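Local coordinates for Isomerase/lactonizing enzyme (Agrobacterium fabrum str. C58, PDB 2NQL), which belongs to the mandelate racemase/muconate lactonizing enzyme family of the enolase superfamily and carries a sodium ion at the mouth of its barrel domain, at residues 156-161 with 182-187; 212-217 with 239-244; 223-228 with 256-261; 249-254 with 279-284. One frame throughout, in Å; residues are numbered along the deposited sequence.

Contact 1. Residues 156-161 with 182-187; sequences YVSGLP and AFKFAT
Val157 and Phe183 pair where strand 152-158 runs parallel to strand 182-186, at an angle of 23° between the two short segments. Two backbone hydrogen bonds join them: Val157 N gives to Ala182 O at 2.9 Å, and Lys184 N gives to Val157 O at 2.9 Å. Past Lys184 N the backbones draw apart, and a water accepts from Gly159 N and donates to Lys184 O.

The apolar contacts lie mainly on the face of Val157 and Phe183, whose side chains run side by side; Val157 CB meets Phe183 CD1 at 3.8 Å, and helix 165-177 packs against both. Where strand 182-186 begins, Tyr156 CB touches Ala182 CB at 3.6 Å.

The polar contact is on the face of Lys184. With chi1 at 76°, the Tyr156 ring swings across the lysine chain, CE1 lying 3.5 Å from Lys184 CB. A bend at chi3 of Lys184 (80°) then carries NZ to Tyr156 OH, a 2.9 Å bond in which the lysine donates. NZ also forms a salt bridge with Glu240. The buried amine is gripped by a phenol oxygen and a carboxylate, which fix the direction of the chain end.

Contact 2. Residues 212-217 with 239-244; sequences AADMHW and AEAPVW. With NA (sodium ion), chain G; SO4 (sulfate ion), chain D.
The sodium site at the C-terminal ends of the barrel strands takes Glu240 from this contact, together with Glu266 and waters; Glu240 OE2 binds the ion at 2.3 Å. Extended beyond CG, the glutamate lays its carboxylate on that of Asp214, the planes stacked 21° apart and Asp214 OD1 3.6 Å from Glu240 OE2. One water bridges these two oxygens, while sodium and the salt bridge from Lys184 to Glu240 OE1 probably offset the like charges.

Asp214 also turns to His216: His216 ND1 gives to Asp214 OD2 at 2.9 Å, reaching it from above the carboxylate plane. The far nitrogen, His216 NE2, donates to sulfate O2 at 2.8 Å, with the oxygen at the ring edge. Over one face of the imidazole stands Trp217 CZ3.

The backbones pair in parallel, Glu240 N giving to Ala213 O and Met215 N to Glu240 O. Past the strands, Trp217 N continues the ladder to Ala241 O at 2.8 Å. Ala241 CB sits over the indole face, a CH-pi contact 3.6 Å from the five-membered ring centroid and 15° off its normal, while Trp217 NE1 bonds to Glu267. Trp217 O in turn lies over one face of Trp244, whose ring makes a cation-pi contact with Arg110 of the second subunit. Away from the metal, Met215 SD rests on Ala239 CB at 3.9 Å. Asp214 stands next to the site without binding the sodium in this model; carboxylates at the ends of successive parallel strands are typical of the enolase-superfamily barrel.

Contact 3. Residues 223-228 with 256-261; sequences RALELI and KNTDVP
Leu225 and Ile228, one helical turn apart on helix 221-231, carry this contact with the loop that leads from helix 248-255 to strand 262-264.

Leu225 comes first across the gap. Both its methyls straddle Asn257 CB, each at 3.9 Å, and CD2 also reaches the backbone, 3.7 Å from Asn257 O. The same methyl lies 4.1 Å from Thr258 CB, so this one branch spans two consecutive loop residues.

Ile228 makes the deeper contact through a single methyl. With chi1 at -69°, CG2 stands anti to the backbone N and projects at the loop, while CG1 takes the place beside that N. CG2 meets Thr258 OG1 at 3.4 Å and Val260 CG2 at 3.7 Å, the isoleucine crossing the threonine at about a right angle and the valine more obliquely. Met215 and Ala239 also pack on Ile228, linking it to the strand ends; Val260 rests on Ala239 as well, so the three side chains meet at the inner end of the contact.

Thr258 OG1 accepts from Val260 N at 3.2 Å, an ST turn within the loop; Val260, its donor, lies beside the helix. No hydrogen bond joins the two segments. Their cohesion is therefore van der Waals packing, and the threonine hydroxyl oxygen that touches Ile228 CG2 has its polar need met by Val260 N of its own loop.

Contact 4. Residues 249-254 with 279-284; sequences AGLEKV and ERCRIA
Two torsions bring Glu252 and Arg280 together: Glu252 CG lies anti to the backbone N (chi1 175°) and its chain continues extended, while the arginine chain bends at chi3 (66°) to turn its guanidinium toward helix 248-255. The side chains cross at about a right angle, their flat groups 80° apart. Arg280 NE donates to Glu252 OE1 at 3.3 Å, in the guanidinium plane and nearly straight, making a rather long salt bridge. Lys256 holds the other carboxylate oxygen, OE2.

The outer end of the guanidinium reaches back along the helix, Arg280 NH2 lying 3.5 Å from Ala249 CA and 3.6 Å from Ala249 CB, with Ala249 N over one face. Its NH1 forms a salt bridge with Glu279 of the second subunit, and Glu279 of this chain pairs in the same way with Arg280 of that subunit.

Inward, the contact turns apolar. Cys281 SG is set against the helix backbone, 3.5 Å from Glu252 N, and touches Leu251 CG at 3.8 Å. Leu251 CD2 meets Ile283 CD1 at 3.8 Å, the two side chains crossing nearly perpendicularly. Both also pack on Val264, so this end of the contact joins the layer between helix and barrel strand.

The chemistry thus grades from leucine, isoleucine and thiol inside to a charged network at the outer end, next to the second subunit. There Arg280 binds both Glu252 on helix 248-255 of its own chain and Glu279 of the partner chain, so the intramolecular contact and the subunit interface share one guanidinium.

How the contacts relate
Contacts 1 and 2 are buried and belong to two beta-alpha-beta units of the barrel, whose strands 182-186 and 210-214 are neighbours; the salt bridge from Lys184 to Glu240 ties the two contacts. Contacts 3 and 4 are partly buried, further from the chain's centre, and join each helix to the loop before a later strand. Helix 221-231 of contact 3 links the strands of contact 2, and helix 248-255 of contact 4 follows them, with Leu251 and Val254 packed on Pro242. Backbone ladders and buried charges rule inside; outside, contact 3 is apolar, while contact 4 adds a salt bridge. Contacts 2 and 4 also touch the second subunit.

Contact 1. Residues 156-161 with 182-187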
loop_
_atom_site.group_PDB
_atom_site.type_symbol
_atom_site.label_atom_id
_atom_site.label_comp_id
_atom_site.label_asym_id
_atom_site.label_seq_id
_atom_site.Cartn_x
_atom_site.Cartn_y
_atom_site.Cartn_z
ATOM N N TYR A 156 15.661 7.949 -23.178
ATOM C CA TYR A 156 14.769 7.519 -24.254
ATOM C C TYR A 156 13.491 8.316 -24.277
ATOM O O TYR A 156 12.965 8.705 -23.224
ATOM C CB TYR A 156 14.496 6.012 -24.229
ATOM C CG TYR A 156 13.536 5.495 -23.178
ATOM C CD1 TYR A 156 12.146 5.468 -23.418
ATOM C CD2 TYR A 156 14.003 5.024 -21.948
ATOM C CE1 TYR A 156 11.269 4.977 -22.471
ATOM C CE2 TYR A 156 13.111 4.508 -20.982
ATOM C CZ TYR A 156 11.760 4.498 -21.251
ATOM O OH TYR A 156 10.869 4.013 -20.324
ATOM N N VAL A 157 12.989 8.541 -25.486
ATOM C CA VAL A 157 11.776 9.318 -25.702
ATOM C C VAL A 157 10.533 8.522 -25.333
ATOM O O VAL A 157 10.314 7.387 -25.779
ATOM C CB VAL A 157 11.663 9.819 -27.175
ATOM C CG1 VAL A 157 10.407 10.647 -27.374
ATOM C CG2 VAL A 157 12.862 10.653 -27.521
ATOM N N SER A 158 9.703 9.147 -24.512
ATOM C CA SER A 158 8.467 8.540 -24.126
ATOM C C SER A 158 7.380 9.574 -24.393
ATOM O O SER A 158 7.560 10.777 -24.137
ATOM C CB SER A 158 8.542 8.215 -22.636
ATOM O OG SER A 158 7.475 7.395 -22.237
ATOM N N GLY A 159 6.260 9.115 -24.925
ATOM C CA GLY A 159 5.114 10.002 -25.124
ATOM C C GLY A 159 5.123 10.404 -26.580
ATOM O O GLY A 159 6.016 11.133 -27.025
ATOM N N LEU A 160 4.138 9.915 -27.325
ATOM C CA LEU A 160 3.916 10.381 -28.691
ATOM C C LEU A 160 2.489 10.913 -28.767
ATOM O O LEU A 160 1.599 10.212 -29.258
ATOM C CB LEU A 160 4.169 9.245 -29.701
ATOM C CG LEU A 160 5.587 8.642 -29.777
ATOM C CD1 LEU A 160 5.590 7.391 -30.638
ATOM C CD2 LEU A 160 6.647 9.651 -30.265
ATOM N N PRO A 161 2.259 12.151 -28.254
ATOM C CA PRO A 161 0.895 12.656 -28.186
ATOM C C PRO A 161 0.426 13.191 -29.536
ATOM O O PRO A 161 0.275 14.418 -29.732
ATOM C CB PRO A 161 0.982 13.774 -27.145
ATOM C CG PRO A 161 2.404 14.256 -27.219
ATOM C CD PRO A 161 3.240 13.117 -27.708
ATOM N N ALA A 182 16.427 5.976 -28.874
ATOM C CA ALA A 182 15.616 5.031 -28.136
ATOM C C ALA A 182 14.248 5.641 -27.812
ATOM O O ALA A 182 14.142 6.840 -27.518
ATOM C CB ALA A 182 16.364 4.555 -26.886
ATOM N N PHE A 183 13.205 4.821 -27.958
ATOM C CA PHE A 183 11.811 5.270 -28.029
ATOM C C PHE A 183 10.923 4.237 -27.361
ATOM O O PHE A 183 11.236 3.035 -27.359
ATOM C CB PHE A 183 11.341 5.413 -29.497
ATOM C CG PHE A 183 12.189 6.341 -30.312
ATOM C CD1 PHE A 183 11.880 7.704 -30.382
ATOM C CD2 PHE A 183 13.333 5.861 -30.969
ATOM C CE1 PHE A 183 12.683 8.585 -31.122
ATOM C CE2 PHE A 183 14.157 6.736 -31.694
ATOM C CZ PHE A 183 13.830 8.087 -31.781
ATOM N N LYS A 184 9.799 4.697 -26.818
ATOM C CA LYS A 184 8.803 3.774 -26.284
ATOM C C LYS A 184 7.423 4.268 -26.666
ATOM O O LYS A 184 7.158 5.480 -26.620
ATOM C CB LYS A 184 8.959 3.623 -24.750
ATOM C CG LYS A 184 7.977 2.630 -24.121
ATOM C CD LYS A 184 8.222 2.450 -22.612
ATOM C CE LYS A 184 7.622 3.584 -21.797
ATOM N NZ LYS A 184 8.020 3.424 -20.385
ATOM N N PHE A 185 6.542 3.338 -27.038
ATOM C CA PHE A 185 5.157 3.686 -27.337
ATOM C C PHE A 185 4.197 2.940 -26.421
ATOM O O PHE A 185 4.533 1.863 -25.911
ATOM C CB PHE A 185 4.827 3.440 -28.820
ATOM C CG PHE A 185 4.648 1.994 -29.173
ATOM C CD1 PHE A 185 3.375 1.404 -29.158
ATOM C CD2 PHE A 185 5.749 1.205 -29.510
ATOM C CE1 PHE A 185 3.211 0.047 -29.478
ATOM C CE2 PHE A 185 5.589 -0.166 -29.816
ATOM C CZ PHE A 185 4.317 -0.734 -29.804
ATOM N N ALA A 186 3.003 3.498 -26.234
ATOM C CA ALA A 186 2.007 2.875 -25.360
ATOM C C ALA A 186 0.951 2.188 -26.214
ATOM O O ALA A 186 0.365 2.795 -27.113
ATOM C CB ALA A 186 1.369 3.915 -24.422
ATOM N N THR A 187 0.750 0.900 -25.952
ATOM C CA THR A 187 -0.124 0.057 -26.773
ATOM C C THR A 187 -1.620 0.449 -26.882
ATOM O O THR A 187 -2.209 0.236 -27.948
ATOM C CB THR A 187 0.060 -1.460 -26.475
ATOM O OG1 THR A 187 -0.341 -1.740 -25.124
ATOM C CG2 THR A 187 1.512 -1.860 -26.625
HETATM O O HOH W 1 5.296 6.927 -25.759
#

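Contact 2. Residues 212-217 with 239-244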
loop_
_atom_site.group_PDB
_atom_site.type_symbol
_atom_site.label_atom_id
_atom_site.label_comp_id
_atom_site.label_asym_id
_atom_site.label_seq_id
_atom_site.Cartn_x
_atom_site.Cartn_y
_atom_site.Cartn_z
ATOM N N ALA A 212 10.663 0.246 -27.700
ATOM C CA ALA A 212 9.981 -0.550 -26.684
ATOM C C ALA A 212 8.467 -0.380 -26.702
ATOM O O ALA A 212 7.934 0.652 -27.158
ATOM C CB ALA A 212 10.540 -0.182 -25.296
ATOM N N ALA A 213 7.780 -1.385 -26.160
ATOM C CA ALA A 213 6.331 -1.369 -26.054
ATOM C C ALA A 213 5.894 -1.388 -24.604
ATOM O O ALA A 213 6.205 -2.326 -23.869
ATOM C CB ALA A 213 5.723 -2.559 -26.778
ATOM N N ASP A 214 5.173 -0.341 -24.211
ATOM C CA ASP A 214 4.496 -0.335 -22.915
ATOM C C ASP A 214 3.102 -0.977 -23.068
ATOM O O ASP A 214 2.154 -0.394 -23.633
ATOM C CB ASP A 214 4.442 1.090 -22.336
ATOM C CG ASP A 214 3.600 1.183 -21.048
ATOM O OD1 ASP A 214 3.373 0.145 -20.379
ATOM O OD2 ASP A 214 3.148 2.302 -20.716
ATOM N N MET A 215 2.996 -2.181 -22.533
ATOM C CA MET A 215 1.819 -3.007 -22.708
ATOM C C MET A 215 0.731 -2.682 -21.706
ATOM O O MET A 215 -0.394 -3.181 -21.827
ATOM C CB MET A 215 2.202 -4.479 -22.627
ATOM C CG MET A 215 3.042 -4.903 -23.826
ATOM S SD MET A 215 3.364 -6.658 -23.759
ATOM C CE MET A 215 1.758 -7.260 -24.309
ATOM N N HIS A 216 1.073 -1.846 -20.718
ATOM C CA HIS A 216 0.092 -1.122 -19.933
ATOM C C HIS A 216 -0.874 -2.069 -19.226
ATOM O O HIS A 216 -2.069 -1.778 -19.130
ATOM C CB HIS A 216 -0.675 -0.126 -20.806
ATOM C CG HIS A 216 -0.752 1.243 -20.223
ATOM N ND1 HIS A 216 0.254 2.172 -20.379
ATOM C CD2 HIS A 216 -1.705 1.837 -19.467
ATOM C CE1 HIS A 216 -0.081 3.285 -19.749
ATOM N NE2 HIS A 216 -1.265 3.106 -19.188
ATOM N N TRP A 217 -0.339 -3.192 -18.740
ATOM C CA TRP A 217 -0.998 -4.086 -17.753
ATOM C C TRP A 217 -2.218 -4.944 -18.167
ATOM O O TRP A 217 -2.322 -6.081 -17.735
ATOM C CB TRP A 217 -1.317 -3.363 -16.436
ATOM C CG TRP A 217 -0.162 -2.677 -15.797
ATOM C CD1 TRP A 217 0.804 -3.254 -14.991
ATOM C CD2 TRP A 217 0.141 -1.280 -15.849
ATOM N NE1 TRP A 217 1.684 -2.291 -14.549
ATOM C CE2 TRP A 217 1.313 -1.076 -15.068
ATOM C CE3 TRP A 217 -0.449 -0.173 -16.492
ATOM C CZ2 TRP A 217 1.893 0.183 -14.908
ATOM C CZ3 TRP A 217 0.136 1.075 -16.334
ATOM C CH2 TRP A 217 1.290 1.243 -15.535
ATOM N N ALA A 239 9.370 -5.405 -23.647
ATOM C CA ALA A 239 7.926 -5.372 -23.432
ATOM C C ALA A 239 7.721 -5.037 -21.962
ATOM O O ALA A 239 8.175 -5.766 -21.091
ATOM C CB ALA A 239 7.287 -6.728 -23.783
ATOM N N GLU A 240 7.084 -3.899 -21.709
ATOM C CA GLU A 240 6.939 -3.399 -20.340
ATOM C C GLU A 240 5.528 -3.713 -19.825
ATOM O O GLU A 240 4.557 -3.597 -20.577
ATOM C CB GLU A 240 7.242 -1.896 -20.309
ATOM C CG GLU A 240 6.637 -1.154 -19.131
ATOM C CD GLU A 240 6.875 0.340 -19.201
ATOM O OE1 GLU A 240 7.766 0.788 -19.941
ATOM O OE2 GLU A 240 6.210 1.094 -18.449
ATOM N N ALA A 241 5.431 -4.106 -18.548
ATOM C CA ALA A 241 4.134 -4.275 -17.846
ATOM C C ALA A 241 3.142 -5.139 -18.653
ATOM O O ALA A 241 2.058 -4.667 -19.049
ATOM C CB ALA A 241 3.515 -2.896 -17.492
ATOM N N PRO A 242 3.540 -6.387 -18.961
ATOM C CA PRO A 242 2.685 -7.234 -19.802
ATOM C C PRO A 242 1.353 -7.650 -19.148
ATOM O O PRO A 242 0.360 -7.878 -19.848
ATOM C CB PRO A 242 3.561 -8.464 -20.038
ATOM C CG PRO A 242 4.479 -8.516 -18.890
ATOM C CD PRO A 242 4.780 -7.083 -18.566
ATOM N N VAL A 243 1.343 -7.758 -17.819
ATOM C CA VAL A 243 0.152 -8.206 -17.074
ATOM C C VAL A 243 -0.068 -7.320 -15.849
ATOM O O VAL A 243 0.753 -6.455 -15.568
ATOM C CB VAL A 243 0.235 -9.703 -16.643
ATOM C CG1 VAL A 243 0.234 -10.598 -17.858
ATOM C CG2 VAL A 243 1.465 -9.959 -15.821
ATOM N N TRP A 244 -1.169 -7.535 -15.127
ATOM C CA TRP A 244 -1.439 -6.777 -13.905
ATOM C C TRP A 244 -0.340 -6.958 -12.882
ATOM O O TRP A 244 0.286 -8.021 -12.808
ATOM C CB TRP A 244 -2.776 -7.178 -13.302
ATOM C CG TRP A 244 -3.915 -6.936 -14.203
ATOM C CD1 TRP A 244 -4.607 -7.872 -14.912
ATOM C CD2 TRP A 244 -4.528 -5.668 -14.497
ATOM N NE1 TRP A 244 -5.613 -7.269 -15.629
ATOM C CE2 TRP A 244 -5.592 -5.921 -15.387
ATOM C CE3 TRP A 244 -4.287 -4.352 -14.080
ATOM C CZ2 TRP A 244 -6.412 -4.902 -15.881
ATOM C CZ3 TRP A 244 -5.097 -3.336 -14.578
ATOM C CH2 TRP A 244 -6.143 -3.615 -15.474
HETATM NA NA NA G . 7.272 2.170 -16.761
HETATM S S SO4 D . -0.456 5.875 -16.776
HETATM O O1 SO4 D . -0.921 5.566 -15.425
HETATM O O2 SO4 D . -1.519 5.462 -17.699
HETATM O O3 SO4 D . -0.199 7.302 -16.923
HETATM O O4 SO4 D . 0.761 5.116 -17.039
HETATM O O HOH W 2 3.663 0.836 -17.713
HETATM O O HOH W 3 7.326 -0.327 -15.266
HETATM O O HOH W 4 9.148 3.385 -17.557
#

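Contact 3. Residues 223-228 with 256-261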
loop_
_atom_site.group_PDB
_atom_site.type_symbol
_atom_site.label_atom_id
_atom_site.label_comp_id
_atom_site.label_asym_id
_atom_site.label_seq_id
_atom_site.Cartn_x
_atom_site.Cartn_y
_atom_site.Cartn_z
ATOM N N ARG A 223 -2.785 -13.550 -23.695
ATOM C CA ARG A 223 -2.923 -12.403 -24.611
ATOM C C ARG A 223 -1.652 -11.549 -24.698
ATOM O O ARG A 223 -1.263 -11.137 -25.792
ATOM C CB ARG A 223 -4.097 -11.516 -24.211
ATOM C CG ARG A 223 -4.394 -10.347 -25.146
ATOM C CD ARG A 223 -4.597 -10.838 -26.564
ATOM N NE ARG A 223 -5.063 -9.787 -27.459
ATOM C CZ ARG A 223 -4.918 -9.824 -28.782
ATOM N NH1 ARG A 223 -4.303 -10.854 -29.367
ATOM N NH2 ARG A 223 -5.385 -8.825 -29.517
ATOM N N ALA A 224 -1.040 -11.275 -23.544
ATOM C CA ALA A 224 0.267 -10.616 -23.488
ATOM C C ALA A 224 1.279 -11.306 -24.403
ATOM O O ALA A 224 1.883 -10.651 -25.263
ATOM C CB ALA A 224 0.785 -10.549 -22.054
ATOM N N LEU A 225 1.423 -12.624 -24.254
ATOM C CA LEU A 225 2.317 -13.408 -25.126
ATOM C C LEU A 225 1.978 -13.347 -26.617
ATOM O O LEU A 225 2.880 -13.253 -27.450
ATOM C CB LEU A 225 2.410 -14.858 -24.668
ATOM C CG LEU A 225 3.181 -15.097 -23.382
ATOM C CD1 LEU A 225 2.805 -16.440 -22.780
ATOM C CD2 LEU A 225 4.663 -14.961 -23.609
ATOM N N GLU A 226 0.680 -13.392 -26.940
ATOM C CA GLU A 226 0.207 -13.252 -28.313
ATOM C C GLU A 226 0.645 -11.937 -28.949
ATOM O O GLU A 226 1.106 -11.910 -30.098
ATOM C CB GLU A 226 -1.319 -13.328 -28.365
ATOM C CG GLU A 226 -1.899 -14.724 -28.256
ATOM C CD GLU A 226 -3.409 -14.697 -28.102
ATOM O OE1 GLU A 226 -4.054 -13.773 -28.648
ATOM O OE2 GLU A 226 -3.953 -15.598 -27.432
ATOM N N LEU A 227 0.482 -10.849 -28.196
ATOM C CA LEU A 227 0.795 -9.524 -28.685
ATOM C C LEU A 227 2.314 -9.344 -28.816
ATOM O O LEU A 227 2.810 -8.717 -29.774
ATOM C CB LEU A 227 0.169 -8.475 -27.747
ATOM C CG LEU A 227 -1.367 -8.321 -27.761
ATOM C CD1 LEU A 227 -1.828 -7.443 -26.612
ATOM C CD2 LEU A 227 -1.897 -7.769 -29.108
ATOM N N ILE A 228 3.051 -9.915 -27.865
ATOM C CA ILE A 228 4.516 -9.877 -27.911
ATOM C C ILE A 228 5.031 -10.629 -29.149
ATOM O O ILE A 228 5.920 -10.140 -29.843
ATOM C CB ILE A 228 5.130 -10.404 -26.607
ATOM C CG1 ILE A 228 4.853 -9.421 -25.457
ATOM C CG2 ILE A 228 6.630 -10.620 -26.733
ATOM C CD1 ILE A 228 5.200 -9.978 -24.074
ATOM N N LYS A 256 8.860 -16.321 -19.083
ATOM C CA LYS A 256 9.511 -17.590 -19.382
ATOM C C LYS A 256 9.136 -18.145 -20.750
ATOM O O LYS A 256 9.643 -19.185 -21.157
ATOM C CB LYS A 256 9.208 -18.599 -18.282
ATOM C CG LYS A 256 10.014 -18.328 -17.040
ATOM C CD LYS A 256 9.713 -19.303 -15.936
ATOM C CE LYS A 256 10.764 -19.183 -14.863
ATOM N NZ LYS A 256 10.375 -19.927 -13.645
ATOM N N ASN A 257 8.254 -17.442 -21.458
ATOM C CA ASN A 257 7.716 -17.935 -22.727
ATOM C C ASN A 257 7.897 -16.963 -23.885
ATOM O O ASN A 257 7.316 -17.148 -24.962
ATOM C CB ASN A 257 6.241 -18.329 -22.571
ATOM C CG ASN A 257 6.072 -19.636 -21.815
ATOM O OD1 ASN A 257 5.703 -19.649 -20.638
ATOM N ND2 ASN A 257 6.375 -20.748 -22.484
ATOM N N THR A 258 8.688 -15.921 -23.643
ATOM C CA THR A 258 9.203 -15.069 -24.709
ATOM C C THR A 258 10.649 -14.708 -24.430
ATOM O O THR A 258 11.074 -14.669 -23.274
ATOM C CB THR A 258 8.339 -13.797 -24.936
ATOM O OG1 THR A 258 8.868 -13.054 -26.043
ATOM C CG2 THR A 258 8.297 -12.892 -23.678
ATOM N N ASP A 259 11.410 -14.495 -25.504
ATOM C CA ASP A 259 12.799 -14.054 -25.418
ATOM C C ASP A 259 12.894 -12.527 -25.415
ATOM O O ASP A 259 13.945 -11.977 -25.099
ATOM C CB ASP A 259 13.621 -14.607 -26.593
ATOM C CG ASP A 259 13.774 -16.118 -26.546
ATOM O OD1 ASP A 259 14.392 -16.632 -25.583
ATOM O OD2 ASP A 259 13.277 -16.789 -27.478
ATOM N N VAL A 260 11.801 -11.858 -25.782
ATOM C CA VAL A 260 11.700 -10.405 -25.667
ATOM C C VAL A 260 11.919 -10.018 -24.204
ATOM O O VAL A 260 11.266 -10.579 -23.321
ATOM C CB VAL A 260 10.344 -9.893 -26.214
ATOM C CG1 VAL A 260 10.223 -8.382 -26.032
ATOM C CG2 VAL A 260 10.212 -10.266 -27.710
ATOM N N PRO A 261 12.905 -9.128 -23.934
ATOM C CA PRO A 261 13.175 -8.690 -22.558
ATOM C C PRO A 261 11.926 -8.122 -21.877
ATOM O O PRO A 261 11.164 -7.363 -22.494
ATOM C CB PRO A 261 14.230 -7.598 -22.746
ATOM C CG PRO A 261 14.935 -7.997 -24.013
ATOM C CD PRO A 261 13.841 -8.505 -24.893
#

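Contact 4. Residues 249-254 with 279-284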
loop_
_atom_site.group_PDB
_atom_site.type_symbol
_atom_site.label_atom_id
_atom_site.label_comp_id
_atom_site.label_asym_id
_atom_site.label_seq_id
_atom_site.Cartn_x
_atom_site.Cartn_y
_atom_site.Cartn_z
ATOM N N ALA A 249 2.285 -14.798 -10.848
ATOM C CA ALA A 249 2.205 -16.041 -11.629
ATOM C C ALA A 249 2.098 -15.774 -13.137
ATOM O O ALA A 249 2.744 -16.455 -13.945
ATOM C CB ALA A 249 1.026 -16.898 -11.151
ATOM N N GLY A 250 1.280 -14.785 -13.501
ATOM C CA GLY A 250 1.120 -14.366 -14.893
ATOM C C GLY A 250 2.361 -13.733 -15.494
ATOM O O GLY A 250 2.688 -13.982 -16.661
ATOM N N LEU A 251 3.041 -12.902 -14.700
ATOM C CA LEU A 251 4.328 -12.316 -15.091
ATOM C C LEU A 251 5.388 -13.400 -15.296
ATOM O O LEU A 251 6.147 -13.364 -16.285
ATOM C CB LEU A 251 4.807 -11.287 -14.052
ATOM C CG LEU A 251 6.119 -10.537 -14.368
ATOM C CD1 LEU A 251 5.982 -9.704 -15.640
ATOM C CD2 LEU A 251 6.499 -9.654 -13.205
ATOM N N GLU A 252 5.413 -14.365 -14.374
ATOM C CA GLU A 252 6.279 -15.540 -14.513
ATOM C C GLU A 252 6.057 -16.258 -15.845
ATOM O O GLU A 252 7.008 -16.510 -16.582
ATOM C CB GLU A 252 6.100 -16.501 -13.343
ATOM C CG GLU A 252 6.882 -17.803 -13.490
ATOM C CD GLU A 252 6.918 -18.651 -12.220
ATOM O OE1 GLU A 252 6.303 -18.282 -11.193
ATOM O OE2 GLU A 252 7.580 -19.703 -12.255
ATOM N N LYS A 253 4.801 -16.562 -16.144
ATOM C CA LYS A 253 4.452 -17.232 -17.385
ATOM C C LYS A 253 4.885 -16.433 -18.623
ATOM O O LYS A 253 5.487 -16.999 -19.537
ATOM C CB LYS A 253 2.956 -17.569 -17.433
ATOM C CG LYS A 253 2.526 -18.161 -18.794
ATOM C CD LYS A 253 1.154 -18.800 -18.754
ATOM C CE LYS A 253 0.866 -19.474 -20.088
ATOM N NZ LYS A 253 -0.321 -20.362 -20.000
ATOM N N VAL A 254 4.603 -15.129 -18.645
ATOM C CA VAL A 254 4.979 -14.291 -19.795
ATOM C C VAL A 254 6.492 -14.315 -19.985
ATOM O O VAL A 254 6.979 -14.546 -21.108
ATOM C CB VAL A 254 4.464 -12.821 -19.685
ATOM C CG1 VAL A 254 5.081 -11.940 -20.779
ATOM C CG2 VAL A 254 2.967 -12.777 -19.825
ATOM N N GLU A 279 12.477 -13.446 -7.659
ATOM C CA GLU A 279 12.549 -14.801 -7.095
ATOM C C GLU A 279 11.737 -15.840 -7.889
ATOM O O GLU A 279 11.996 -17.038 -7.791
ATOM C CB GLU A 279 12.204 -14.792 -5.590
ATOM C CG GLU A 279 13.330 -14.179 -4.696
ATOM C CD GLU A 279 12.885 -13.714 -3.288
ATOM O OE1 GLU A 279 11.690 -13.840 -2.917
ATOM O OE2 GLU A 279 13.755 -13.202 -2.542
ATOM N N ARG A 280 10.792 -15.366 -8.704
ATOM C CA ARG A 280 9.923 -16.216 -9.519
ATOM C C ARG A 280 10.008 -16.009 -11.042
ATOM O O ARG A 280 9.775 -16.952 -11.793
ATOM C CB ARG A 280 8.468 -16.044 -9.074
ATOM C CG ARG A 280 8.143 -16.659 -7.718
ATOM C CD ARG A 280 6.692 -16.383 -7.331
ATOM N NE ARG A 280 5.744 -17.051 -8.225
ATOM C CZ ARG A 280 4.428 -17.107 -8.024
ATOM N NH1 ARG A 280 3.882 -16.532 -6.954
ATOM N NH2 ARG A 280 3.655 -17.742 -8.898
ATOM N N CYS A 281 10.293 -14.781 -11.494
ATOM C CA CYS A 281 10.164 -14.403 -12.925
ATOM C C CYS A 281 11.528 -14.097 -13.558
ATOM O O CYS A 281 12.509 -13.905 -12.837
ATOM C CB CYS A 281 9.237 -13.199 -13.119
ATOM S SG CYS A 281 7.734 -13.178 -12.107
ATOM N N ARG A 282 11.568 -14.072 -14.899
ATOM C CA ARG A 282 12.742 -13.613 -15.663
ATOM C C ARG A 282 12.638 -12.136 -16.073
ATOM O O ARG A 282 12.051 -11.790 -17.102
ATOM C CB ARG A 282 12.973 -14.488 -16.895
ATOM C CG ARG A 282 13.828 -15.701 -16.608
ATOM C CD ARG A 282 13.843 -16.669 -17.771
ATOM N NE ARG A 282 13.937 -18.040 -17.276
ATOM C CZ ARG A 282 13.604 -19.123 -17.971
ATOM N NH1 ARG A 282 13.150 -19.015 -19.218
ATOM N NH2 ARG A 282 13.726 -20.321 -17.412
ATOM N N ILE A 283 13.202 -11.277 -15.229
ATOM C CA ILE A 283 13.045 -9.832 -15.381
ATOM C C ILE A 283 14.348 -9.312 -15.981
ATOM O O ILE A 283 15.423 -9.441 -15.388
ATOM C CB ILE A 283 12.725 -9.134 -14.002
ATOM C CG1 ILE A 283 11.417 -9.668 -13.363
ATOM C CG2 ILE A 283 12.700 -7.602 -14.141
ATOM C CD1 ILE A 283 10.186 -9.727 -14.290
ATOM N N ALA A 284 14.235 -8.708 -17.153
ATOM C CA ALA A 284 15.403 -8.195 -17.849
ATOM C C ALA A 284 15.751 -6.792 -17.362
ATOM O O ALA A 284 16.928 -6.440 -17.261
ATOM C CB ALA A 284 15.154 -8.185 -19.313
#